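Local coordinates for jacalin-type lectin domain-containing protein (Musa acuminata, PDB 7KMU) that probably binds mannose-bearing glycans, as a mannose-specific jacalin-related lectin with antiviral and mitogenic activity, at residues A2-V7 against G136-P141; D35-I40 against T87-L92; H63-E68 against R99-F104; H79-F84 against G105-T110. One frame throughout, in Å; residues are numbered along the deposited sequence. Where two conformers were deposited one is given.

Interaction 1 (A2-V7 against G136-P141); sequences AGAIKV and GVYLMP
Lys6 lies over one face of the Tyr138 ring, while Ala4 CB and water 1 sit at the ring's edge. Lys6 CG stands 3.7 Å from the centroid of the Tyr138 ring, 23° off its normal, making a CH-pi contact displaced toward the CE2 rim. The two side chains run alongside each other in the same direction, and a bend at chi3 (75°) keeps CD and CE of the lysine against the tyrosine up to its hydroxyl. Lys6 NZ and Tyr138 OH share water 2; both also reach Asp19, the amine by a salt bridge and the hydroxyl by a hydrogen bond. The backbones pair antiparallel. Val7 N gives a bond of 2.9 Å to Val137 O, Val137 N returns one of 2.9 Å to Val7 O, and Leu139 N donates to Ile5 O. Where the chains part toward residue 4, water 1 bridges Ile5 N and Leu139 O. On the other face of the sheet, Val7 CG2 presses on Val137 CG2 at a tight 3.5 Å and touches Leu139 CD1. Val7 and Leu139, with Ile5, also pack on the second subunit, while Val137 leans on Ile121 and Phe124 of its own chain. Edge strand 5-11 of this beta-prism sheet pairs antiparallel, through Lys6 and Val7, with a strand of that subunit, so the sheet runs on between the chains; Asp19, bonded to both polar ends, probably offsets the lysine charge.

Interaction 2 (D35-I40 against T87-L92); sequences DIIDAI and TIIGKL
The backbone of Ile36 and Ile37 passes over Ile89 and Gly90 with the two strands at 80°, held by one hydrogen bond, Ile37 N to Ile89 O at 3.0 Å. The strands belong to different sheets of the jacalin-type beta-prism, so this is packing between sheets rather than pairing within one. Ile37 N is tilted from the plane of the Ile89 carbonyl, and Ile36 CA adds a C-H...O contact to Gly90 O. A classic beta bulge follows, Asp38 and Ala39 both facing Asn32. Isoleucines and Leu92 fill the angle between the strands. With chi1 at 51°, Ile36 has CG1 between its backbone N and carbonyl carbon, and that branch meets the end of Ile88 at about a right angle. Ile37 sends CG1 to Ile89 CG2 (3.8 Å) on one hand and to Leu92 CB on the other. Phe131 and Tyr83 close round Ile36 and Ile88, whereas Ile132 covers Ile37 and Ile40. Asp38 is the aspartate of a GXXXD sequence, the signature of mannose-binding loops in jacalin-related lectins, so residues 35-38 probably form such a loop, backed by this contact. Between side chains, the closest atoms are Ile36 CG1 and Ile88 CD1, 3.6 Å apart.

Interaction 3 (H63-E68 against R99-F104); sequences HEIAFE and RTFGPF. With EDO (1,2-ethanediol), chain F.
Ile65 and Phe101 make the central apolar contact: Ile65 CG2 lies over the middle of the Phe101 ring, 3.7 Å from its centroid and 11° off the normal, a CH-pi approach. Phe104 CE2 covers the opposite face of that ring, and the carbonyl of His63 meets it at the edge, with His63 O 3.3 Å from Phe101 CZ. The aromatic pair, His63 and Phe104, is nearly parallel but slid apart; His63 has a second conformer, which leaves this pair doubtful. The polar part centres on Arg99. Its NH2 donates to Ala66 O at 2.8 Å, in the guanidinium plane but from above the carbonyl plane, and NH1 donates to water 3, which also takes Ala66 N. Ile65 CG1 packs on one guanidinium face and Glu68 OE2 hovers over the other, 4.1 Å from Arg99 NE, an electrostatic proximity without a directed bond. Glu71 gives Arg99 a salt bridge. Outward, Glu64 OE2 accepts a weak bond from ethanediol. Strands 61-66 and 100-104 are outermost in their sheets and run antiparallel 8.1 Å apart, so side chains, not backbone bonds, join two of the prism's three sheets, with Val29 and Ile31 of strand 25-33 packing on Ile65 and Phe101.

Interaction 4 (H79-F84 against G105-T110); sequences HVVDYF and GAYEGT
His79 and Glu108 meet flat against flat: the imidazole and carboxylate planes are nearly parallel, and Glu108 CG lies over the centre of the ring, 3.7 Å from its centroid. The glutamate chain is extended beyond CG, which carries its carboxylate across the NE2 side of the imidazole and on to a salt bridge with Lys91. His79 ND1 accepts the amide hydrogen of Gly109 at 2.9 Å in an almost straight bond (172°), although the donor is tilted from the ring plane. ND1 is thus the acceptor nitrogen, and a neutral ring would probably hold its proton on NE2.

Val81 sets CG1 against Tyr107 O (3.5 Å) and CG2 against Tyr107 CB. Tyr107 O is buried here with no polar partner. Tyr83 has CG opposite its own backbone N (chi1 -172°), which swings the ring toward Tyr107. Its CD1 edge points at the Tyr107 face, 3.7 Å from Tyr107 CE2, in a T-shaped pair with planes 83° apart. Phe84 CD2 stands over a face of the Tyr83 ring, and the Tyr83 hydroxyl is hydrogen-bonded to Asp35.

The backbones pair at one point, Val80 N to Thr110 O at 2.9 Å and Thr110 N to Val80 O at 2.8 Å. Past Val81 and Gly109 they diverge, and water 4 spans the gap from Asp82 N to Glu108 O. Loop 105-109 crosses one end of a beta-prism sheet, linking strand 100-104 on one margin with strand 110-116 on the other, and Tyr107 of this loop, with Tyr83, lies beside the probable sugar-binding loop at Asp35.

The four contacts sample all three four-stranded sheets of the beta-prism. Interaction 1 joins the chain ends, encloses the others in sequence and lies in the sheet shared with the second subunit, its centre 21 to 26 Å from theirs. Interactions 2 and 4 are neighbours, with centres about 7 Å apart: strands 73-83 and 86-96 are adjacent in one sheet, and Lys91 reaches Glu108. Interaction 3 lies about 15 Å from interaction 2, meeting it where Leu92 and Phe104 are probably hydrogen-bonded. Contacts 2, 3 and 4 alternate along the chain; 2 and 3 join sheets each built from one continuous stretch, 25-66 and 73-116, while strands from both chain ends complete the third.

Interaction 1 (A2-V7 against G136-P141)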
loop_
_atom_site.group_PDB
_atom_site.type_symbol
_atom_site.label_atom_id
_atom_site.label_comp_id
_atom_site.label_asym_id
_atom_site.label_seq_id
_atom_site.Cartn_x
_atom_site.Cartn_y
_atom_site.Cartn_z
ATOM N N ALA B 2 -5.770 -17.912 8.290
ATOM C CA ALA B 2 -6.735 -17.347 9.234
ATOM C C ALA B 2 -7.448 -16.082 8.696
ATOM O O ALA B 2 -8.092 -15.354 9.469
ATOM C CB ALA B 2 -6.050 -17.062 10.567
ATOM N N GLY B 3 -7.343 -15.854 7.379
ATOM C CA GLY B 3 -7.984 -14.732 6.696
ATOM C C GLY B 3 -7.324 -13.377 6.895
ATOM O O GLY B 3 -7.991 -12.349 6.764
ATOM N N ALA B 4 -6.014 -13.363 7.181
ATOM C CA ALA B 4 -5.272 -12.100 7.376
ATOM C C ALA B 4 -5.091 -11.343 6.069
ATOM O O ALA B 4 -5.138 -11.924 4.978
ATOM C CB ALA B 4 -3.903 -12.370 7.991
ATOM N N ILE B 5 -4.885 -10.022 6.186
ATOM C CA ILE B 5 -4.585 -9.166 5.045
ATOM C C ILE B 5 -3.226 -8.543 5.353
ATOM O O ILE B 5 -3.080 -7.815 6.346
ATOM C CB ILE B 5 -5.675 -8.096 4.761
ATOM C CG1 ILE B 5 -6.992 -8.778 4.319
ATOM C CG2 ILE B 5 -5.154 -7.104 3.698
ATOM C CD1 ILE B 5 -8.168 -7.883 4.111
ATOM N N LYS B 6 -2.225 -8.864 4.530
ATOM C CA LYS B 6 -0.858 -8.372 4.688
ATOM C C LYS B 6 -0.436 -7.633 3.450
ATOM O O LYS B 6 -0.540 -8.179 2.356
ATOM C CB LYS B 6 0.119 -9.530 4.931
ATOM C CG LYS B 6 -0.067 -10.181 6.304
ATOM C CD LYS B 6 0.748 -11.469 6.437
ATOM C CE LYS B 6 2.231 -11.211 6.623
ATOM N NZ LYS B 6 3.010 -12.491 6.762
ATOM N N VAL B 7 0.024 -6.382 3.614
ATOM C CA VAL B 7 0.509 -5.573 2.497
ATOM C C VAL B 7 1.971 -5.250 2.713
ATOM O O VAL B 7 2.389 -4.939 3.826
ATOM C CB VAL B 7 -0.355 -4.338 2.164
ATOM C CG1 VAL B 7 -1.756 -4.761 1.735
ATOM C CG2 VAL B 7 -0.430 -3.352 3.337
ATOM N N GLY B 136 6.311 -4.251 6.268
ATOM C CA GLY B 136 4.959 -4.469 5.776
ATOM C C GLY B 136 3.998 -4.387 6.935
ATOM O O GLY B 136 4.416 -4.365 8.107
ATOM N N VAL B 137 2.693 -4.335 6.620
ATOM C CA VAL B 137 1.672 -4.225 7.654
ATOM C C VAL B 137 0.516 -5.187 7.497
ATOM O O VAL B 137 0.187 -5.586 6.379
ATOM C CB VAL B 137 1.129 -2.771 7.783
ATOM C CG1 VAL B 137 2.195 -1.822 8.344
ATOM C CG2 VAL B 137 0.570 -2.246 6.459
ATOM N N TYR B 138 -0.121 -5.523 8.630
ATOM C CA TYR B 138 -1.384 -6.248 8.659
ATOM C C TYR B 138 -2.492 -5.198 8.653
ATOM O O TYR B 138 -2.353 -4.141 9.289
ATOM C CB TYR B 138 -1.514 -7.042 9.963
ATOM C CG TYR B 138 -0.719 -8.321 9.953
ATOM C CD1 TYR B 138 0.641 -8.322 10.246
ATOM C CD2 TYR B 138 -1.318 -9.533 9.623
ATOM C CE1 TYR B 138 1.377 -9.503 10.254
ATOM C CE2 TYR B 138 -0.594 -10.721 9.630
ATOM C CZ TYR B 138 0.755 -10.703 9.935
ATOM O OH TYR B 138 1.448 -11.886 9.921
ATOM N N LEU B 139 -3.605 -5.505 7.977
ATOM C CA LEU B 139 -4.757 -4.606 7.916
ATOM C C LEU B 139 -5.983 -5.293 8.474
ATOM O O LEU B 139 -6.136 -6.500 8.317
ATOM C CB LEU B 139 -5.042 -4.126 6.484
ATOM C CG LEU B 139 -3.885 -3.386 5.817
ATOM C CD1 LEU B 139 -4.211 -3.067 4.391
ATOM C CD2 LEU B 139 -3.555 -2.084 6.544
ATOM N N MET B 140 -6.854 -4.515 9.123
ATOM C CA MET B 140 -8.123 -4.992 9.683
ATOM C C MET B 140 -9.161 -3.912 9.487
ATOM O O MET B 140 -8.797 -2.738 9.427
ATOM C CB MET B 140 -7.987 -5.202 11.194
ATOM C CG MET B 140 -7.207 -6.371 11.540
ATOM S SD MET B 140 -7.301 -6.581 13.310
ATOM C CE MET B 140 -6.301 -7.866 13.421
ATOM N N PRO B 141 -10.470 -4.233 9.440
ATOM C CA PRO B 141 -11.457 -3.145 9.401
ATOM C C PRO B 141 -11.589 -2.502 10.782
ATOM O O PRO B 141 -11.072 -3.026 11.778
ATOM C CB PRO B 141 -12.757 -3.845 8.975
ATOM C CG PRO B 141 -12.557 -5.276 9.260
ATOM C CD PRO B 141 -11.115 -5.557 9.542
HETATM O O HOH W 1 -4.987 -8.996 8.994
HETATM O O HOH W 2 2.203 -14.673 8.346
#

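Interaction 2 (D35-I40 against T87-L92)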
loop_
_atom_site.group_PDB
_atom_site.type_symbol
_atom_site.label_atom_id
_atom_site.label_comp_id
_atom_site.label_asym_id
_atom_site.label_seq_id
_atom_site.Cartn_x
_atom_site.Cartn_y
_atom_site.Cartn_z
ATOM N N ASP B 35 20.747 8.042 10.453
ATOM C CA ASP B 35 20.718 8.257 9.005
ATOM C C ASP B 35 19.537 7.442 8.428
ATOM O O ASP B 35 18.891 7.870 7.478
ATOM C CB ASP B 35 21.993 7.702 8.343
ATOM C CG ASP B 35 23.274 8.490 8.544
ATOM O OD1 ASP B 35 23.190 9.685 8.887
ATOM O OD2 ASP B 35 24.362 7.907 8.336
ATOM N N ILE B 36 19.321 6.223 8.969
ATOM C CA ILE B 36 18.316 5.296 8.454
ATOM C C ILE B 36 17.488 4.700 9.602
ATOM O O ILE B 36 17.646 5.134 10.750
ATOM C CB ILE B 36 19.012 4.204 7.560
ATOM C CG1 ILE B 36 20.211 3.527 8.283
ATOM C CG2 ILE B 36 19.510 4.819 6.243
ATOM C CD1 ILE B 36 19.844 2.537 9.440
ATOM N N ILE B 37 16.609 3.711 9.306
ATOM C CA ILE B 37 15.807 3.060 10.340
ATOM C C ILE B 37 16.556 1.841 10.881
ATOM O O ILE B 37 16.676 0.825 10.194
ATOM C CB ILE B 37 14.391 2.697 9.821
ATOM C CG1 ILE B 37 13.670 3.936 9.227
ATOM C CG2 ILE B 37 13.574 2.061 10.943
ATOM C CD1 ILE B 37 13.544 5.184 10.221
ATOM N N ASP B 38 17.089 1.969 12.094
ATOM C CA ASP B 38 17.853 0.900 12.728
ATOM C C ASP B 38 16.967 -0.195 13.287
ATOM O O ASP B 38 17.320 -1.374 13.200
ATOM C CB ASP B 38 18.668 1.478 13.887
ATOM C CG ASP B 38 19.756 2.408 13.410
ATOM O OD1 ASP B 38 19.475 3.622 13.254
ATOM O OD2 ASP B 38 20.876 1.923 13.162
ATOM N N ALA B 39 15.844 0.188 13.903
ATOM C CA ALA B 39 15.000 -0.785 14.571
ATOM C C ALA B 39 13.583 -0.310 14.785
ATOM O O ALA B 39 13.302 0.898 14.824
ATOM C CB ALA B 39 15.623 -1.139 15.928
ATOM N N ILE B 40 12.684 -1.278 14.968
ATOM C CA ILE B 40 11.301 -1.029 15.333
ATOM C C ILE B 40 10.961 -2.021 16.422
ATOM O O ILE B 40 11.289 -3.207 16.314
ATOM C CB ILE B 40 10.308 -1.032 14.129
ATOM C CG1 ILE B 40 8.889 -0.563 14.562
ATOM C CG2 ILE B 40 10.267 -2.393 13.387
ATOM C CD1 ILE B 40 7.910 -0.185 13.402
ATOM N N THR B 87 20.076 -2.103 0.467
ATOM C CA THR B 87 18.778 -1.503 0.136
ATOM C C THR B 87 17.921 -1.718 1.388
ATOM O O THR B 87 17.582 -2.856 1.708
ATOM C CB THR B 87 18.161 -2.161 -1.117
ATOM O OG1 THR B 87 19.052 -1.994 -2.227
ATOM C CG2 THR B 87 16.808 -1.568 -1.485
ATOM N N ILE B 88 17.618 -0.642 2.122
ATOM C CA ILE B 88 16.914 -0.740 3.412
ATOM C C ILE B 88 15.877 0.392 3.554
ATOM O O ILE B 88 15.723 1.217 2.651
ATOM C CB ILE B 88 17.957 -0.691 4.585
ATOM C CG1 ILE B 88 18.685 0.669 4.642
ATOM C CG2 ILE B 88 18.983 -1.864 4.524
ATOM C CD1 ILE B 88 19.546 0.872 5.895
ATOM N N ILE B 89 15.205 0.457 4.711
ATOM C CA ILE B 89 14.262 1.550 4.999
ATOM C C ILE B 89 15.078 2.716 5.585
ATOM O O ILE B 89 15.749 2.567 6.619
ATOM C CB ILE B 89 13.131 1.078 5.949
ATOM C CG1 ILE B 89 12.405 -0.181 5.409
ATOM C CG2 ILE B 89 12.130 2.237 6.235
ATOM C CD1 ILE B 89 11.811 -0.024 3.952
ATOM N N GLY B 90 15.026 3.866 4.906
ATOM C CA GLY B 90 15.793 5.037 5.310
ATOM C C GLY B 90 14.997 6.085 6.059
ATOM O O GLY B 90 15.583 6.884 6.796
ATOM N N LYS B 91 13.655 6.103 5.858
ATOM C CA LYS B 91 12.749 7.047 6.515
ATOM C C LYS B 91 11.444 6.336 6.783
ATOM O O LYS B 91 11.023 5.504 5.975
ATOM C CB LYS B 91 12.472 8.266 5.627
ATOM C CG LYS B 91 13.500 9.356 5.780
ATOM C CD LYS B 91 13.029 10.664 5.151
ATOM C CE LYS B 91 14.094 11.692 5.345
ATOM N NZ LYS B 91 13.689 13.016 4.815
ATOM N N LEU B 92 10.803 6.642 7.925
ATOM C CA LEU B 92 9.542 6.018 8.270
ATOM C C LEU B 92 8.688 6.953 9.124
ATOM O O LEU B 92 9.204 7.624 10.021
ATOM C CB LEU B 92 9.809 4.699 9.036
ATOM C CG LEU B 92 8.621 3.749 9.222
ATOM C CD1 LEU B 92 8.074 3.246 7.861
ATOM C CD2 LEU B 92 9.033 2.549 10.090
#

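Interaction 3 (H63-E68 against R99-F104)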
loop_
_atom_site.group_PDB
_atom_site.type_symbol
_atom_site.label_atom_id
_atom_site.label_comp_id
_atom_site.label_asym_id
_atom_site.label_seq_id
_atom_site.Cartn_x
_atom_site.Cartn_y
_atom_site.Cartn_z
ATOM N N HIS B 63 12.599 6.928 19.651
ATOM C CA HIS B 63 11.398 7.749 19.774
ATOM C C HIS B 63 10.258 6.788 19.971
ATOM O O HIS B 63 10.254 5.700 19.390
ATOM C CB HIS B 63 11.140 8.665 18.572
ATOM C CG HIS B 63 12.070 9.834 18.490
ATOM N ND1 HIS B 63 13.183 9.804 17.675
ATOM C CD2 HIS B 63 11.995 11.049 19.084
ATOM C CE1 HIS B 63 13.769 10.982 17.819
ATOM N NE2 HIS B 63 13.093 11.763 18.659
ATOM N N GLU B 64 9.314 7.160 20.813
ATOM C CA GLU B 64 8.223 6.260 21.152
ATOM C C GLU B 64 6.864 6.922 21.188
ATOM O O GLU B 64 6.747 8.102 21.536
ATOM C CB GLU B 64 8.568 5.635 22.524
ATOM C CG GLU B 64 7.645 4.564 23.072
ATOM C CD GLU B 64 8.036 4.091 24.462
ATOM O OE1 GLU B 64 9.252 4.039 24.762
ATOM O OE2 GLU B 64 7.121 3.757 25.249
ATOM N N ILE B 65 5.827 6.141 20.850
ATOM C CA ILE B 65 4.435 6.544 20.913
ATOM C C ILE B 65 3.685 5.524 21.762
ATOM O O ILE B 65 3.826 4.322 21.518
ATOM C CB ILE B 65 3.777 6.718 19.507
ATOM C CG1 ILE B 65 2.306 7.191 19.652
ATOM C CG2 ILE B 65 3.887 5.408 18.640
ATOM C CD1 ILE B 65 1.620 7.534 18.370
ATOM N N ALA B 66 2.922 5.987 22.766
ATOM C CA ALA B 66 2.057 5.111 23.559
ATOM C C ALA B 66 0.637 5.449 23.101
ATOM O O ALA B 66 0.205 6.598 23.216
ATOM C CB ALA B 66 2.227 5.376 25.052
ATOM N N PHE B 67 -0.064 4.480 22.513
ATOM C CA PHE B 67 -1.398 4.703 21.972
ATOM C C PHE B 67 -2.440 5.021 23.022
ATOM O O PHE B 67 -2.491 4.375 24.063
ATOM C CB PHE B 67 -1.849 3.515 21.094
ATOM C CG PHE B 67 -1.058 3.456 19.809
ATOM C CD1 PHE B 67 0.156 2.785 19.751
ATOM C CD2 PHE B 67 -1.489 4.134 18.679
ATOM C CE1 PHE B 67 0.917 2.780 18.579
ATOM C CE2 PHE B 67 -0.735 4.116 17.507
ATOM C CZ PHE B 67 0.470 3.451 17.467
ATOM N N GLU B 68 -3.272 6.019 22.723
ATOM C CA GLU B 68 -4.365 6.441 23.588
ATOM C C GLU B 68 -5.550 5.509 23.360
ATOM O O GLU B 68 -5.607 4.820 22.339
ATOM C CB GLU B 68 -4.781 7.877 23.234
ATOM C CG GLU B 68 -3.707 8.924 23.482
ATOM C CD GLU B 68 -4.019 10.318 22.971
ATOM O OE1 GLU B 68 -5.111 10.524 22.389
ATOM O OE2 GLU B 68 -3.159 11.209 23.148
ATOM N N ARG B 99 -2.466 11.676 15.752
ATOM C CA ARG B 99 -1.111 12.205 15.761
ATOM C C ARG B 99 -0.244 11.665 14.633
ATOM O O ARG B 99 -0.532 10.599 14.087
ATOM C CB ARG B 99 -0.427 11.775 17.084
ATOM C CG ARG B 99 -1.103 12.291 18.359
ATOM C CD ARG B 99 -0.362 11.859 19.593
ATOM N NE ARG B 99 -0.648 10.479 19.998
ATOM C CZ ARG B 99 -0.006 9.866 20.987
ATOM N NH1 ARG B 99 0.995 10.470 21.615
ATOM N NH2 ARG B 99 -0.320 8.622 21.318
ATOM N N THR B 100 0.867 12.360 14.349
ATOM C CA THR B 100 1.879 11.900 13.398
ATOM C C THR B 100 3.119 11.528 14.199
ATOM O O THR B 100 3.615 12.340 14.979
ATOM C CB THR B 100 2.197 12.960 12.341
ATOM O OG1 THR B 100 0.994 13.247 11.620
ATOM C CG2 THR B 100 3.286 12.497 11.369
ATOM N N PHE B 101 3.599 10.298 14.022
ATOM C CA PHE B 101 4.791 9.763 14.678
ATOM C C PHE B 101 5.884 9.700 13.626
ATOM O O PHE B 101 5.893 8.832 12.743
ATOM C CB PHE B 101 4.481 8.379 15.297
ATOM C CG PHE B 101 5.619 7.691 16.018
ATOM C CD1 PHE B 101 6.296 8.326 17.056
ATOM C CD2 PHE B 101 5.949 6.372 15.725
ATOM C CE1 PHE B 101 7.315 7.673 17.756
ATOM C CE2 PHE B 101 6.957 5.709 16.440
ATOM C CZ PHE B 101 7.651 6.373 17.435
ATOM N N GLY B 102 6.770 10.675 13.680
ATOM C CA GLY B 102 7.818 10.821 12.693
ATOM C C GLY B 102 7.640 12.078 11.861
ATOM O O GLY B 102 6.864 12.965 12.229
ATOM N N PRO B 103 8.360 12.199 10.741
ATOM C CA PRO B 103 9.273 11.207 10.150
ATOM C C PRO B 103 10.567 11.011 10.919
ATOM O O PRO B 103 11.084 11.942 11.543
ATOM C CB PRO B 103 9.557 11.781 8.749
ATOM C CG PRO B 103 9.408 13.276 8.939
ATOM C CD PRO B 103 8.262 13.415 9.901
ATOM N N PHE B 104 11.081 9.783 10.875
ATOM C CA PHE B 104 12.374 9.426 11.448
ATOM C C PHE B 104 13.272 8.956 10.326
ATOM O O PHE B 104 12.783 8.403 9.333
ATOM C CB PHE B 104 12.238 8.348 12.525
ATOM C CG PHE B 104 11.279 8.761 13.605
ATOM C CD1 PHE B 104 11.519 9.901 14.375
ATOM C CD2 PHE B 104 10.109 8.048 13.823
ATOM C CE1 PHE B 104 10.606 10.311 15.339
ATOM C CE2 PHE B 104 9.211 8.440 14.819
ATOM C CZ PHE B 104 9.462 9.575 15.563
HETATM C C1 EDO F . 7.374 -0.345 22.212
HETATM O O1 EDO F . 7.885 -1.464 22.878
HETATM C C2 EDO F . 7.772 0.908 23.014
HETATM O O2 EDO F . 7.097 0.944 24.267
HETATM O O HOH W 3 2.587 8.858 23.425
#

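Interaction 4 (H79-F84 against G105-T110)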
loop_
_atom_site.group_PDB
_atom_site.type_symbol
_atom_site.label_atom_id
_atom_site.label_comp_id
_atom_site.label_asym_id
_atom_site.label_seq_id
_atom_site.Cartn_x
_atom_site.Cartn_y
_atom_site.Cartn_z
ATOM N N HIS B 79 10.708 5.754 2.940
ATOM C CA HIS B 79 11.595 5.655 1.790
ATOM C C HIS B 79 12.409 4.387 1.816
ATOM O O HIS B 79 12.941 4.021 2.872
ATOM C CB HIS B 79 12.570 6.848 1.748
ATOM C CG HIS B 79 11.956 8.094 1.208
ATOM N ND1 HIS B 79 12.227 8.527 -0.082
ATOM C CD2 HIS B 79 11.084 8.950 1.789
ATOM C CE1 HIS B 79 11.528 9.645 -0.236
ATOM N NE2 HIS B 79 10.818 9.934 0.858
ATOM N N VAL B 80 12.539 3.737 0.647
ATOM C CA VAL B 80 13.451 2.603 0.429
ATOM C C VAL B 80 14.706 3.281 -0.114
ATOM O O VAL B 80 14.620 4.049 -1.081
ATOM C CB VAL B 80 12.908 1.539 -0.532
ATOM C CG1 VAL B 80 13.960 0.455 -0.772
ATOM C CG2 VAL B 80 11.618 0.931 0.014
ATOM N N VAL B 81 15.862 3.038 0.510
ATOM C CA VAL B 81 17.082 3.756 0.166
ATOM C C VAL B 81 18.288 2.881 -0.020
ATOM O O VAL B 81 18.315 1.729 0.435
ATOM C CB VAL B 81 17.411 4.821 1.266
ATOM C CG1 VAL B 81 16.188 5.659 1.619
ATOM C CG2 VAL B 81 18.009 4.184 2.533
ATOM N N ASP B 82 19.320 3.470 -0.652
ATOM C CA ASP B 82 20.614 2.819 -0.803
ATOM C C ASP B 82 21.476 3.359 0.340
ATOM O O ASP B 82 21.641 4.578 0.463
ATOM C CB ASP B 82 21.250 3.138 -2.165
ATOM C CG ASP B 82 22.550 2.391 -2.387
ATOM O OD1 ASP B 82 23.596 2.858 -1.884
ATOM O OD2 ASP B 82 22.520 1.333 -3.047
ATOM N N TYR B 83 21.968 2.471 1.220
ATOM C CA TYR B 83 22.792 2.862 2.356
ATOM C C TYR B 83 24.056 2.024 2.289
ATOM O O TYR B 83 24.028 0.840 2.628
ATOM C CB TYR B 83 22.048 2.617 3.677
ATOM C CG TYR B 83 22.755 3.163 4.894
ATOM C CD1 TYR B 83 22.982 4.530 5.038
ATOM C CD2 TYR B 83 23.139 2.322 5.937
ATOM C CE1 TYR B 83 23.590 5.047 6.178
ATOM C CE2 TYR B 83 23.759 2.827 7.080
ATOM C CZ TYR B 83 23.983 4.192 7.194
ATOM O OH TYR B 83 24.585 4.706 8.318
ATOM N N PHE B 84 25.153 2.626 1.781
ATOM C CA PHE B 84 26.423 1.909 1.565
ATOM C C PHE B 84 26.221 0.623 0.729
ATOM O O PHE B 84 26.776 -0.426 1.053
ATOM C CB PHE B 84 27.143 1.614 2.904
ATOM C CG PHE B 84 27.594 2.840 3.654
ATOM C CD1 PHE B 84 28.790 3.474 3.325
ATOM C CD2 PHE B 84 26.829 3.363 4.689
ATOM C CE1 PHE B 84 29.209 4.614 4.019
ATOM C CE2 PHE B 84 27.248 4.504 5.381
ATOM C CZ PHE B 84 28.440 5.117 5.046
ATOM N N GLY B 105 14.573 9.179 10.478
ATOM C CA GLY B 105 15.537 8.813 9.452
ATOM C C GLY B 105 15.868 10.011 8.589
ATOM O O GLY B 105 15.115 10.988 8.566
ATOM N N ALA B 106 17.002 9.958 7.886
ATOM C CA ALA B 106 17.454 11.093 7.077
ATOM C C ALA B 106 17.590 10.809 5.584
ATOM O O ALA B 106 17.562 11.747 4.783
ATOM C CB ALA B 106 18.775 11.614 7.626
ATOM N N TYR B 107 17.755 9.539 5.197
ATOM C CA TYR B 107 17.944 9.168 3.798
ATOM C C TYR B 107 16.649 9.055 3.014
ATOM O O TYR B 107 15.647 8.562 3.532
ATOM C CB TYR B 107 18.697 7.827 3.702
ATOM C CG TYR B 107 20.208 7.930 3.693
ATOM C CD1 TYR B 107 20.891 8.569 4.726
ATOM C CD2 TYR B 107 20.960 7.286 2.717
ATOM C CE1 TYR B 107 22.284 8.619 4.753
ATOM C CE2 TYR B 107 22.354 7.334 2.727
ATOM C CZ TYR B 107 23.011 8.003 3.747
ATOM O OH TYR B 107 24.383 8.053 3.763
ATOM N N GLU B 108 16.686 9.472 1.736
ATOM C CA GLU B 108 15.549 9.338 0.835
ATOM C C GLU B 108 15.941 8.482 -0.377
ATOM O O GLU B 108 17.133 8.231 -0.618
ATOM C CB GLU B 108 14.965 10.705 0.426
ATOM C CG GLU B 108 14.264 11.404 1.583
ATOM C CD GLU B 108 13.385 12.600 1.261
ATOM O OE1 GLU B 108 13.296 12.986 0.073
ATOM O OE2 GLU B 108 12.769 13.145 2.204
ATOM N N GLY B 109 14.942 7.995 -1.091
ATOM C CA GLY B 109 15.153 7.145 -2.254
ATOM C C GLY B 109 13.858 6.940 -2.993
ATOM O O GLY B 109 13.365 7.874 -3.643
ATOM N N THR B 110 13.272 5.737 -2.866
ATOM C CA THR B 110 12.005 5.428 -3.518
ATOM C C THR B 110 10.904 5.495 -2.463
ATOM O O THR B 110 10.911 4.680 -1.544
ATOM C CB THR B 110 12.045 4.058 -4.214
ATOM O OG1 THR B 110 13.155 4.037 -5.118
ATOM C CG2 THR B 110 10.773 3.765 -4.999
HETATM O O HOH W 4 18.680 6.118 -1.793
#